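Catalase-3 (Neurospora crassa, PDB 4AJ9) breaks down hydrogen peroxide into water and oxygen with a heme cofactor, probably protecting the cell from its toxic effects. Local coordinates at residues T323-F328 with N358-P363; D1-L6 with G70-F75; S202-D207 with R256-D261; T85-L90 with R335-T340. One frame throughout, in Å; residues are numbered along the deposited sequence. Where two conformers were deposited one is given.

Contact 1: T323-F328 with N358-P363; sequences TEQISF and NRHRGP. With HEM (protoporphyrin IX containing Fe), chain Y.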
# COMPACT_ATOMS: atom_id res chain seq x y z
N THR C 323 20.05 -5.91 -2.99
CA THR C 323 19.58 -7.08 -3.71
C THR C 323 18.05 -7.25 -3.71
O THR C 323 17.45 -7.44 -4.76
CB THR C 323 20.24 -8.37 -3.17
OG1 THR C 323 21.67 -8.24 -3.24
CG2 THR C 323 19.80 -9.58 -4.01
N GLU C 324 17.43 -7.19 -2.53
CA GLU C 324 15.98 -7.40 -2.48
C GLU C 324 15.18 -6.29 -3.18
O GLU C 324 14.21 -6.57 -3.89
CB GLU C 324 15.48 -7.55 -1.03
CG GLU C 324 14.01 -7.99 -0.94
CD GLU C 324 13.78 -9.41 -1.44
OE1 GLU C 324 14.77 -10.17 -1.53
OE2 GLU C 324 12.62 -9.77 -1.73
N GLN C 325 15.60 -5.04 -2.99
CA GLN C 325 14.88 -3.90 -3.53
C GLN C 325 15.13 -3.62 -5.01
O GLN C 325 14.32 -2.97 -5.65
CB GLN C 325 15.13 -2.63 -2.71
CG GLN C 325 14.44 -2.62 -1.36
CD GLN C 325 14.37 -1.23 -0.72
OE1 GLN C 325 13.30 -0.79 -0.27
NE2 GLN C 325 15.50 -0.54 -0.67
N ILE C 326 16.25 -4.07 -5.57
CA ILE C 326 16.51 -3.76 -6.98
C ILE C 326 15.37 -4.26 -7.88
O ILE C 326 14.87 -5.37 -7.71
CB ILE C 326 17.88 -4.27 -7.48
CG1 ILE C 326 18.26 -3.54 -8.78
CG2 ILE C 326 17.88 -5.80 -7.60
CD1 ILE C 326 19.71 -3.82 -9.28
N SER C 327 14.97 -3.42 -8.84
CA SER C 327 13.79 -3.67 -9.67
C SER C 327 14.21 -3.71 -11.13
O SER C 327 14.34 -2.64 -11.76
CB SER C 327 12.79 -2.53 -9.49
OG SER C 327 12.31 -2.45 -8.15
N PHE C 328 14.41 -4.90 -11.69
CA PHE C 328 14.81 -5.03 -13.09
C PHE C 328 13.61 -4.87 -14.01
O PHE C 328 12.48 -5.14 -13.61
CB PHE C 328 15.47 -6.39 -13.35
CG PHE C 328 16.83 -6.55 -12.73
CD1 PHE C 328 17.98 -6.11 -13.40
CD2 PHE C 328 16.98 -7.18 -11.50
CE1 PHE C 328 19.23 -6.27 -12.83
CE2 PHE C 328 18.24 -7.33 -10.93
CZ PHE C 328 19.36 -6.88 -11.61
N ASN C 358 3.42 -3.31 -7.03
CA ASN C 358 3.08 -4.24 -5.96
C ASN C 358 4.22 -4.40 -4.96
O ASN C 358 4.03 -4.26 -3.75
CB ASN C 358 2.72 -5.63 -6.51
CG ASN C 358 2.13 -6.53 -5.45
OD1 ASN C 358 1.07 -6.24 -4.91
ND2 ASN C 358 2.82 -7.64 -5.13
N ARG C 359 5.41 -4.67 -5.47
CA ARG C 359 6.54 -4.92 -4.60
C ARG C 359 6.92 -3.68 -3.79
O ARG C 359 7.22 -3.78 -2.60
CB ARG C 359 7.74 -5.40 -5.42
CG ARG C 359 8.76 -6.16 -4.60
CD ARG C 359 9.28 -7.35 -5.39
NE ARG C 359 10.14 -6.95 -6.50
CZ ARG C 359 11.37 -6.45 -6.36
NH1 ARG C 359 11.88 -6.26 -5.15
NH2 ARG C 359 12.08 -6.13 -7.44
N HIS C 360 6.89 -2.51 -4.42
CA HIS C 360 7.32 -1.28 -3.77
C HIS C 360 6.20 -0.39 -3.26
O HIS C 360 6.46 0.66 -2.66
CB HIS C 360 8.28 -0.49 -4.67
CG HIS C 360 9.59 -1.18 -4.90
ND1 HIS C 360 10.55 -1.30 -3.92
CD2 HIS C 360 10.10 -1.81 -5.99
CE1 HIS C 360 11.60 -1.96 -4.40
NE2 HIS C 360 11.35 -2.28 -5.65
N ARG C 361 4.96 -0.79 -3.49
CA ARG C 361 3.79 -0.03 -3.02
C ARG C 361 3.84 1.47 -3.31
O ARG C 361 3.53 2.30 -2.45
CB ARG C 361 3.59 -0.23 -1.51
CG ARG C 361 2.82 -1.48 -1.14
CD ARG C 361 3.63 -2.75 -1.40
NE ARG C 361 2.79 -3.95 -1.33
CZ ARG C 361 1.76 -4.19 -2.14
NH1 ARG C 361 1.44 -3.31 -3.08
NH2 ARG C 361 1.06 -5.30 -2.01
N GLY C 362 4.21 1.83 -4.53
CA GLY C 362 4.37 3.23 -4.88
C GLY C 362 5.08 3.35 -6.21
O GLY C 362 5.72 2.41 -6.67
N PRO C 363 4.96 4.52 -6.85
CA PRO C 363 5.46 4.78 -8.19
C PRO C 363 6.87 5.35 -8.21
O PRO C 363 7.40 5.58 -9.30
CB PRO C 363 4.47 5.83 -8.69
CG PRO C 363 4.19 6.63 -7.47
CD PRO C 363 4.17 5.64 -6.34
CHA HEM Y . 11.31 -11.61 -12.80
CHB HEM Y . 13.72 -13.52 -16.57
CHC HEM Y . 9.51 -14.11 -18.90
CHD HEM Y . 7.28 -11.43 -15.55
C1A HEM Y . 12.33 -12.12 -13.58
C2A HEM Y . 13.74 -12.22 -13.22
C3A HEM Y . 14.40 -12.76 -14.26
C4A HEM Y . 13.43 -13.00 -15.32
CMA HEM Y . 15.91 -13.07 -14.36
CAA HEM Y . 14.34 -11.81 -11.85
CBA HEM Y . 15.00 -10.44 -11.90
CGA HEM Y . 15.64 -10.17 -10.56
O1A HEM Y . 15.13 -9.32 -9.80
O2A HEM Y . 16.68 -10.82 -10.26
C1B HEM Y . 12.79 -13.80 -17.56
C2B HEM Y . 13.09 -14.25 -18.91
C3B HEM Y . 11.93 -14.43 -19.55
C4B HEM Y . 10.86 -14.08 -18.64
CMB HEM Y . 14.54 -14.47 -19.42
CAB HEM Y . 11.68 -14.87 -21.02
CBB HEM Y . 12.61 -14.65 -21.96
C1C HEM Y . 8.57 -13.36 -18.24
C2C HEM Y . 7.25 -13.01 -18.73
C3C HEM Y . 6.64 -12.29 -17.78
C4C HEM Y . 7.57 -12.12 -16.69
CMC HEM Y . 6.65 -13.44 -20.08
CAC HEM Y . 5.26 -11.63 -17.81
CBC HEM Y . 4.78 -11.18 -18.97
C1D HEM Y . 8.13 -11.24 -14.50
C2D HEM Y . 7.78 -10.51 -13.30
C3D HEM Y . 9.04 -10.57 -12.45
C4D HEM Y . 10.01 -11.32 -13.21
CMD HEM Y . 6.43 -9.83 -13.00
CAD HEM Y . 9.24 -9.94 -11.06
CBD HEM Y . 9.94 -8.60 -11.28
CGD HEM Y . 10.05 -7.87 -9.97
O1D HEM Y . 10.93 -6.98 -9.86
O2D HEM Y . 9.29 -8.21 -9.02
NA HEM Y . 12.19 -12.60 -14.87
NB HEM Y . 11.43 -13.70 -17.44
NC HEM Y . 8.73 -12.80 -16.99
ND HEM Y . 9.44 -11.69 -14.41
FE HEM Y . 10.50 -12.62 -15.97
O HOH W 1 10.97 -8.07 -2.94
O HOH W 2 10.70 -1.16 -1.01

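Contact 2: D1-L6 with G70-F75; sequences DARQRL and GAHGIF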
# COMPACT_ATOMS: atom_id res chain seq x y z
N ASP C 1 35.71 0.87 -7.62
CA ASP C 1 34.62 0.53 -6.71
C ASP C 1 33.25 0.84 -7.33
O ASP C 1 32.80 1.99 -7.34
CB ASP C 1 34.78 1.26 -5.37
CG ASP C 1 33.58 1.06 -4.45
OD1 ASP C 1 33.04 -0.07 -4.41
OD2 ASP C 1 33.19 2.03 -3.77
N ALA C 2 32.59 -0.20 -7.84
CA ALA C 2 31.30 -0.06 -8.52
C ALA C 2 30.21 0.52 -7.62
O ALA C 2 29.23 1.06 -8.12
CB ALA C 2 30.85 -1.39 -9.12
N ARG C 3 30.39 0.38 -6.30
CA ARG C 3 29.42 0.90 -5.33
C ARG C 3 29.64 2.36 -4.95
O ARG C 3 28.89 2.91 -4.15
CB ARG C 3 29.42 0.05 -4.05
CG ARG C 3 28.97 -1.39 -4.24
CD ARG C 3 28.85 -2.13 -2.90
NE ARG C 3 27.66 -1.72 -2.15
CZ ARG C 3 27.66 -0.82 -1.18
NH1 ARG C 3 28.79 -0.23 -0.81
NH2 ARG C 3 26.52 -0.50 -0.57
N GLN C 4 30.67 3.00 -5.52
CA GLN C 4 31.03 4.36 -5.12
C GLN C 4 29.82 5.29 -4.93
O GLN C 4 29.75 6.03 -3.94
CB GLN C 4 32.00 4.98 -6.13
CG GLN C 4 32.51 6.36 -5.73
CD GLN C 4 33.34 6.33 -4.47
OE1 GLN C 4 34.15 5.42 -4.26
NE2 GLN C 4 33.15 7.32 -3.60
N ARG C 5 28.87 5.23 -5.86
CA ARG C 5 27.74 6.15 -5.86
C ARG C 5 26.84 5.94 -4.64
O ARG C 5 26.12 6.86 -4.22
CB ARG C 5 26.94 6.02 -7.16
CG ARG C 5 26.12 4.74 -7.23
CD ARG C 5 25.57 4.47 -8.62
NE ARG C 5 24.88 3.19 -8.67
CZ ARG C 5 25.50 2.02 -8.77
NH1 ARG C 5 26.83 1.98 -8.85
NH2 ARG C 5 24.80 0.89 -8.80
N LEU C 6 26.88 4.74 -4.08
CA LEU C 6 26.03 4.38 -2.95
C LEU C 6 26.55 4.90 -1.60
O LEU C 6 25.82 4.90 -0.60
CB LEU C 6 25.82 2.86 -2.88
CG LEU C 6 25.12 2.20 -4.07
CD1 LEU C 6 25.07 0.69 -3.88
CD2 LEU C 6 23.72 2.77 -4.28
N GLY C 70 22.76 -11.28 -5.39
CA GLY C 70 23.42 -10.45 -6.36
C GLY C 70 24.69 -9.77 -5.91
O GLY C 70 25.09 -9.87 -4.74
N ALA C 71 25.32 -9.06 -6.84
CA ALA C 71 26.58 -8.38 -6.56
C ALA C 71 26.81 -7.22 -7.50
O ALA C 71 26.22 -7.17 -8.59
CB ALA C 71 27.75 -9.36 -6.64
N HIS C 72 27.65 -6.28 -7.07
CA HIS C 72 28.08 -5.16 -7.91
C HIS C 72 29.32 -5.54 -8.71
O HIS C 72 30.09 -6.40 -8.30
CB HIS C 72 28.43 -3.94 -7.06
CG HIS C 72 27.26 -3.38 -6.29
ND1 HIS C 72 26.51 -2.32 -6.74
CD2 HIS C 72 26.73 -3.74 -5.09
CE1 HIS C 72 25.56 -2.05 -5.86
NE2 HIS C 72 25.68 -2.90 -4.85
N GLY C 73 29.52 -4.88 -9.84
CA GLY C 73 30.75 -5.09 -10.58
C GLY C 73 30.96 -4.03 -11.64
O GLY C 73 30.36 -2.96 -11.60
N ILE C 74 31.80 -4.36 -12.62
CA ILE C 74 32.12 -3.43 -13.69
C ILE C 74 32.06 -4.17 -15.02
O ILE C 74 32.50 -5.32 -15.12
CB ILE C 74 33.53 -2.82 -13.52
CG1 ILE C 74 33.66 -2.13 -12.16
CG2 ILE C 74 33.83 -1.84 -14.66
CD1 ILE C 74 32.97 -0.80 -12.08
N PHE C 75 31.50 -3.52 -16.04
CA PHE C 75 31.56 -4.03 -17.40
C PHE C 75 32.53 -3.16 -18.19
O PHE C 75 32.52 -1.94 -18.08
CB PHE C 75 30.18 -4.03 -18.08
CG PHE C 75 30.25 -4.23 -19.57
CD1 PHE C 75 30.35 -5.50 -20.11
CD2 PHE C 75 30.24 -3.13 -20.43
CE1 PHE C 75 30.43 -5.68 -21.48
CE2 PHE C 75 30.31 -3.31 -21.81
CZ PHE C 75 30.41 -4.59 -22.33
O HOH W 3 26.87 -1.00 -9.17

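Contact 3: S202-D207 with R256-D261; sequences SYRHMD and RQDLWD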
# COMPACT_ATOMS: atom_id res chain seq x y z
N SER C 202 27.21 -23.40 -9.49
CA SER C 202 27.12 -22.06 -8.90
C SER C 202 26.65 -21.06 -9.93
O SER C 202 26.58 -21.39 -11.12
CB SER C 202 28.47 -21.61 -8.36
OG SER C 202 29.25 -21.02 -9.38
N TYR C 203 26.32 -19.85 -9.48
CA TYR C 203 25.96 -18.76 -10.39
C TYR C 203 27.14 -18.47 -11.30
O TYR C 203 26.98 -18.11 -12.46
CB TYR C 203 25.64 -17.48 -9.62
CG TYR C 203 24.47 -17.57 -8.64
CD1 TYR C 203 23.37 -18.37 -8.89
CD2 TYR C 203 24.47 -16.79 -7.49
CE1 TYR C 203 22.28 -18.41 -7.98
CE2 TYR C 203 23.43 -16.83 -6.59
CZ TYR C 203 22.33 -17.62 -6.84
OH TYR C 203 21.31 -17.63 -5.91
N ARG C 204 28.34 -18.65 -10.74
CA ARG C 204 29.58 -18.33 -11.45
C ARG C 204 29.87 -19.30 -12.58
O ARG C 204 30.66 -19.00 -13.49
CB ARG C 204 30.76 -18.29 -10.47
CG ARG C 204 30.59 -17.26 -9.37
CD ARG C 204 31.75 -17.30 -8.38
NE ARG C 204 31.91 -18.62 -7.79
CZ ARG C 204 33.00 -19.38 -7.91
NH1 ARG C 204 34.05 -18.95 -8.61
NH2 ARG C 204 33.04 -20.57 -7.32
N HIS C 205 29.23 -20.47 -12.53
CA HIS C 205 29.42 -21.51 -13.53
C HIS C 205 28.20 -21.69 -14.44
O HIS C 205 27.91 -22.81 -14.88
CB HIS C 205 29.76 -22.84 -12.85
CG HIS C 205 31.06 -22.81 -12.11
ND1 HIS C 205 31.16 -22.38 -10.80
CD2 HIS C 205 32.32 -23.12 -12.49
CE1 HIS C 205 32.41 -22.44 -10.41
NE2 HIS C 205 33.14 -22.88 -11.42
N MET C 206 27.51 -20.58 -14.71
CA MET C 206 26.40 -20.54 -15.67
C MET C 206 26.72 -19.60 -16.82
O MET C 206 27.36 -18.56 -16.63
CB MET C 206 25.12 -19.99 -15.00
CG MET C 206 24.69 -20.67 -13.71
SD MET C 206 23.09 -20.05 -13.13
CE MET C 206 23.39 -18.29 -13.05
N ASP C 207 26.23 -19.94 -18.02
CA ASP C 207 26.14 -18.95 -19.09
C ASP C 207 24.85 -18.17 -18.89
O ASP C 207 23.99 -18.58 -18.12
CB ASP C 207 26.13 -19.62 -20.47
CG ASP C 207 27.53 -20.00 -20.94
OD1 ASP C 207 28.52 -19.54 -20.33
OD2 ASP C 207 27.62 -20.76 -21.92
N ARG C 256 24.31 -18.54 -3.00
CA ARG C 256 24.58 -17.19 -2.55
C ARG C 256 25.86 -17.13 -1.71
O ARG C 256 26.57 -16.14 -1.75
CB ARG C 256 23.39 -16.54 -1.84
CG ARG C 256 22.96 -17.17 -0.53
CD ARG C 256 21.84 -16.34 0.12
NE ARG C 256 20.70 -16.17 -0.78
CZ ARG C 256 19.57 -15.53 -0.47
NH1 ARG C 256 19.42 -14.99 0.73
NH2 ARG C 256 18.59 -15.45 -1.37
N GLN C 257 26.14 -18.19 -0.94
CA GLN C 257 27.40 -18.24 -0.21
C GLN C 257 28.60 -18.35 -1.18
O GLN C 257 29.62 -17.69 -0.98
CB GLN C 257 27.41 -19.41 0.79
CG GLN C 257 28.61 -19.39 1.75
CD GLN C 257 28.46 -18.34 2.85
OE1 GLN C 257 27.59 -18.46 3.72
NE2 GLN C 257 29.32 -17.32 2.82
N ASP C 258 28.46 -19.17 -2.21
CA ASP C 258 29.55 -19.36 -3.18
C ASP C 258 29.94 -18.02 -3.83
O ASP C 258 31.11 -17.67 -3.93
CB ASP C 258 29.17 -20.41 -4.24
CG ASP C 258 30.07 -20.38 -5.46
OD1 ASP C 258 29.97 -19.42 -6.26
OD2 ASP C 258 30.89 -21.31 -5.61
N LEU C 259 28.94 -17.26 -4.26
CA LEU C 259 29.19 -15.97 -4.90
C LEU C 259 29.82 -14.98 -3.93
O LEU C 259 30.79 -14.28 -4.26
CB LEU C 259 27.87 -15.40 -5.43
CG LEU C 259 27.92 -14.03 -6.09
CD1 LEU C 259 28.84 -14.06 -7.29
CD2 LEU C 259 26.52 -13.58 -6.47
N TRP C 260 29.26 -14.92 -2.73
CA TRP C 260 29.77 -14.03 -1.69
C TRP C 260 31.23 -14.35 -1.42
O TRP C 260 32.05 -13.44 -1.32
CB TRP C 260 28.98 -14.19 -0.39
CG TRP C 260 29.31 -13.14 0.64
CD1 TRP C 260 30.31 -13.19 1.58
CD2 TRP C 260 28.64 -11.89 0.84
NE1 TRP C 260 30.30 -12.04 2.35
CE2 TRP C 260 29.28 -11.23 1.91
CE3 TRP C 260 27.56 -11.26 0.21
CZ2 TRP C 260 28.87 -9.97 2.37
CZ3 TRP C 260 27.15 -10.02 0.68
CH2 TRP C 260 27.81 -9.39 1.73
N ASP C 261 31.53 -15.64 -1.29
CA ASP C 261 32.88 -16.08 -0.91
C ASP C 261 33.89 -15.78 -2.01
O ASP C 261 35.01 -15.34 -1.74
CB ASP C 261 32.92 -17.59 -0.59
CG ASP C 261 32.33 -17.93 0.76
OD1 ASP C 261 32.10 -17.02 1.59
OD2 ASP C 261 32.10 -19.13 1.00
O HOH W 4 20.36 -17.21 -3.37
O HOH W 5 27.36 -18.71 -6.90

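Contact 4: T85-L90 with R335-T340; sequences TAASFL and RGVDFT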
# COMPACT_ATOMS: atom_id res chain seq x y z
N THR C 85 25.90 -0.36 -33.02
CA THR C 85 24.95 0.19 -32.05
C THR C 85 25.36 1.58 -31.58
O THR C 85 26.55 1.85 -31.40
CB THR C 85 24.79 -0.74 -30.82
OG1 THR C 85 23.75 -0.23 -29.97
CG2 THR C 85 26.10 -0.83 -30.03
N ALA C 86 24.37 2.44 -31.38
CA ALA C 86 24.58 3.77 -30.78
C ALA C 86 24.66 3.70 -29.26
O ALA C 86 24.86 4.73 -28.61
CB ALA C 86 23.46 4.72 -31.19
N ALA C 87 24.48 2.51 -28.70
CA ALA C 87 24.50 2.35 -27.24
C ALA C 87 25.80 2.90 -26.65
O ALA C 87 26.89 2.48 -27.01
CB ALA C 87 24.32 0.88 -26.86
N SER C 88 25.67 3.83 -25.72
CA SER C 88 26.81 4.56 -25.19
C SER C 88 27.78 3.66 -24.43
O SER C 88 28.99 3.86 -24.49
CB SER C 88 26.33 5.71 -24.29
OG SER C 88 27.41 6.22 -23.52
N PHE C 89 27.26 2.67 -23.72
CA PHE C 89 28.14 1.82 -22.92
C PHE C 89 29.00 0.91 -23.80
O PHE C 89 29.95 0.30 -23.31
CB PHE C 89 27.35 1.04 -21.86
CG PHE C 89 26.61 -0.16 -22.40
CD1 PHE C 89 25.43 -0.01 -23.11
CD2 PHE C 89 27.09 -1.45 -22.17
CE1 PHE C 89 24.75 -1.11 -23.59
CE2 PHE C 89 26.40 -2.55 -22.64
CZ PHE C 89 25.24 -2.38 -23.36
N LEU C 90 28.67 0.82 -25.08
CA LEU C 90 29.47 0.02 -26.01
C LEU C 90 30.24 0.90 -27.00
O LEU C 90 30.76 0.41 -28.00
CB LEU C 90 28.57 -0.96 -26.76
CG LEU C 90 27.93 -2.03 -25.86
CD1 LEU C 90 26.82 -2.77 -26.59
CD2 LEU C 90 28.99 -3.01 -25.36
N ARG C 335 19.05 4.35 -26.00
CA ARG C 335 19.38 4.66 -27.39
C ARG C 335 20.42 3.67 -27.91
O ARG C 335 21.44 3.45 -27.26
CB ARG C 335 19.95 6.07 -27.49
CG ARG C 335 20.29 6.50 -28.91
CD ARG C 335 20.90 7.91 -28.92
NE ARG C 335 21.40 8.30 -30.23
CZ ARG C 335 20.75 9.09 -31.08
NH1 ARG C 335 19.56 9.58 -30.76
NH2 ARG C 335 21.30 9.40 -32.25
N GLY C 336 20.16 3.10 -29.08
CA GLY C 336 21.06 2.11 -29.65
C GLY C 336 20.53 0.69 -29.58
O GLY C 336 21.07 -0.22 -30.20
N VAL C 337 19.45 0.49 -28.82
CA VAL C 337 18.84 -0.82 -28.69
C VAL C 337 17.35 -0.66 -28.92
O VAL C 337 16.79 0.39 -28.58
CB VAL C 337 19.09 -1.40 -27.27
CG1 VAL C 337 18.51 -2.80 -27.14
CG2 VAL C 337 20.58 -1.41 -26.94
N ASP C 338 16.70 -1.67 -29.50
CA ASP C 338 15.25 -1.66 -29.70
C ASP C 338 14.64 -3.04 -29.45
O ASP C 338 15.36 -4.04 -29.38
CB ASP C 338 14.90 -1.19 -31.11
CG ASP C 338 13.45 -0.71 -31.23
OD1 ASP C 338 12.78 -0.55 -30.19
OD2 ASP C 338 12.98 -0.49 -32.37
N PHE C 339 13.32 -3.09 -29.35
CA PHE C 339 12.59 -4.33 -29.13
C PHE C 339 12.33 -5.04 -30.45
O PHE C 339 12.50 -4.45 -31.51
CB PHE C 339 11.25 -4.06 -28.45
CG PHE C 339 11.37 -3.25 -27.19
CD1 PHE C 339 11.99 -3.79 -26.07
CD2 PHE C 339 10.87 -1.96 -27.12
CE1 PHE C 339 12.11 -3.04 -24.90
CE2 PHE C 339 10.99 -1.20 -25.96
CZ PHE C 339 11.61 -1.75 -24.85
N THR C 340 11.91 -6.29 -30.37
CA THR C 340 11.30 -6.94 -31.52
C THR C 340 9.89 -7.36 -31.17
O THR C 340 9.45 -7.29 -30.02
CB THR C 340 12.07 -8.18 -32.01
OG1 THR C 340 11.99 -9.21 -31.02
CG2 THR C 340 13.53 -7.84 -32.32
O HOH W 6 22.89 4.52 -25.11

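Contact 1: T323-F328 with N358-P363
Q325 and H360 bring the two backbones nearest, their CA atoms 8.0 Å apart, where the chain leaving helix 319-324 passes the end of helix 343-360, the catalase helix carrying Y352, by similarity the axial ligand of the heme iron. Side chains from 358-363 bridge the gap beside the heme propionates. R359 was modelled in two conformers; in the one described here its chain bends at chi2 and chi3 (71°), and the guanidinium turns its own edge to a heme propionate. R359 NE donates to HEM O2D at 2.9 Å and R359 NH2 to HEM O1D at 2.8 Å, gripping both oxygens of one propionate; R62, R102 and Q356 also bind the heme. R359 NH2 serves I326 O as well, at 2.9 Å, approaching from above the carbonyl plane with a fairly straight N-H (160°). R359 NH1 makes a weak bond to E324 O and also donates to a water, which in turn donates to E324 OE2. The H360 ring comes in edge-on, NE2 forming a weak, bent bond to S327 OG at 2.7 Å; that hydroxyl has its stronger partner in Q356. On the ring's other nitrogen, a water in the ring plane joins H360 ND1 (2.9 Å) to Q325 OE1 (2.7 Å).

Contact 2: D1-L6 with G70-F75
A2, R3 and L6 of the N-terminal arm pack against H72 and I74 of strand 68-77, part of the antiparallel beta-barrel of the catalase core. A type I turn from D1 to Q4, closed by Q4 N to D1 O at 3.0 Å, curls the arm so that A2 sits above G73. A2 CB lies 3.0 Å from G73 O, a tight approach, and 3.7 Å from I74 CD1. The imidazole of H72 is the main surface for the rest. R3 CG stands over the centre of one face of the H72 ring, 3.4 Å from its centroid and 15° off its normal, a CH-pi contact. Beyond CG the arginine bends at chi3 (74°), and its guanidinium ends nearly perpendicular to the ring. E322 then holds both residues, by a salt bridge to R3 NH2 and a hydrogen bond to H72 NE2, while R3 NH1 is paired with E10. L6 CD1 approaches the ring obliquely, 3.4 Å from H72 CE1. The other nitrogen, H72 ND1, shares a water with R5 NH2, each 2.8 Å from it; the water also donates weakly to A2 O. R3 and L6 additionally pack on I390 of a second subunit, consistent with the intertwined N-terminal arms characteristic of catalase tetramers.

Contact 3: S202-D207 with R256-D261
The loop S202-D207 runs up against one side of helix 254-264, closest where the CA atoms of S202 and D258 stand 6.8 Å apart, with Y203 and L259 following next. A salt bridge carries the contact. R204 presents its side-on edge to D258: NE reaches OD1 at 2.6 Å and NH2 reaches OD2 at 2.8 Å, both nearly straight (174° and 171°). Each oxygen is met on its syn side, and the two flat groups are only 25° from coplanar. D258 CG lies anti to the backbone N, which turns the carboxylate to the loop. There OD1 also accepts from a water held by Y203 N, and OD2 pairs with R201. R204 NH2 goes on to T531 OG1 and D261 to R533, so this corner of the catalase barrel domain joins the C-terminal domain found in long catalases. On one face of the R204 guanidinium lies H205 CE1, 3.6 Å above its plane, and the histidine is itself steadied by a hydrogen bond between H205 ND1 and S202 OG (2.7 Å). Farther along, the edge of the Y203 ring touches L259, CD2 to CD2 at 3.9 Å. Y203 OH shares a water with R256 NE, 2.8 Å from that nitrogen, while R256 NH1 forms a salt bridge with E165 of a third subunit.

Contact 4: T85-L90 with R335-T340
T85, A86 and A87 press backbone to backbone on R335 and G336, a buried junction between the connection that follows strand 68-77 and the turn leading into strand 337-338. The CA atoms of A86 and G336 come within 4.1 Å. With no side chain at G336, the main chain of 85-87 can lie directly on its CA, A86 N being 3.7 Å away; the positive phi there (106°) bends the turn. T85 OG1, held anti to its own nitrogen (chi1 -174°), works in both directions. T85 OG1 donates to G336 O at 2.7 Å from above the carbonyl plane, and accepts from A87 N at 3.1 Å (163°), which makes an ST turn. V217 of strand 214-217 forms backbone hydrogen bonds with both A86 and G336, so the two segments meet on a strand of the antiparallel catalase sheet, the one that pairs with 337-338. The carbonyl of R335 serves the next step of the loop: A87 CA makes a C-H...O contact to R335 O at 3.3 Å, and a water donates to the same oxygen at 2.8 Å while accepting from S88 N. R335 itself extends past A86 CB to a salt bridge with E219 and to the carbonyls of Q412 and G417. Beyond the turn, A87 CB touches V337 CG2 loosely at 4.4 Å.

Strand 68-77 of contact 2 connects the other three. At one end G70 N lies 3.7 Å from T323 CG2 of contact 1, and G70 C lies 4.3 Å from L259 CD2 of contact 3; at the other, F75 CZ packs on L90 CD2 of contact 4 at 3.7 Å. Contacts 3 and 4 stay apart, their centres about 29 Å from each other. The heme belongs to contact 1, whose R359 side chain is about 9 Å from that of H65, a predicted active-site residue. In contact 3 the Y203 side chain lies about 9 Å from a heme, whereas H72 of contact 2 is about 13 Å off. Contact 4 lies well away from contact 1 at the heme, their centres about 25 Å apart.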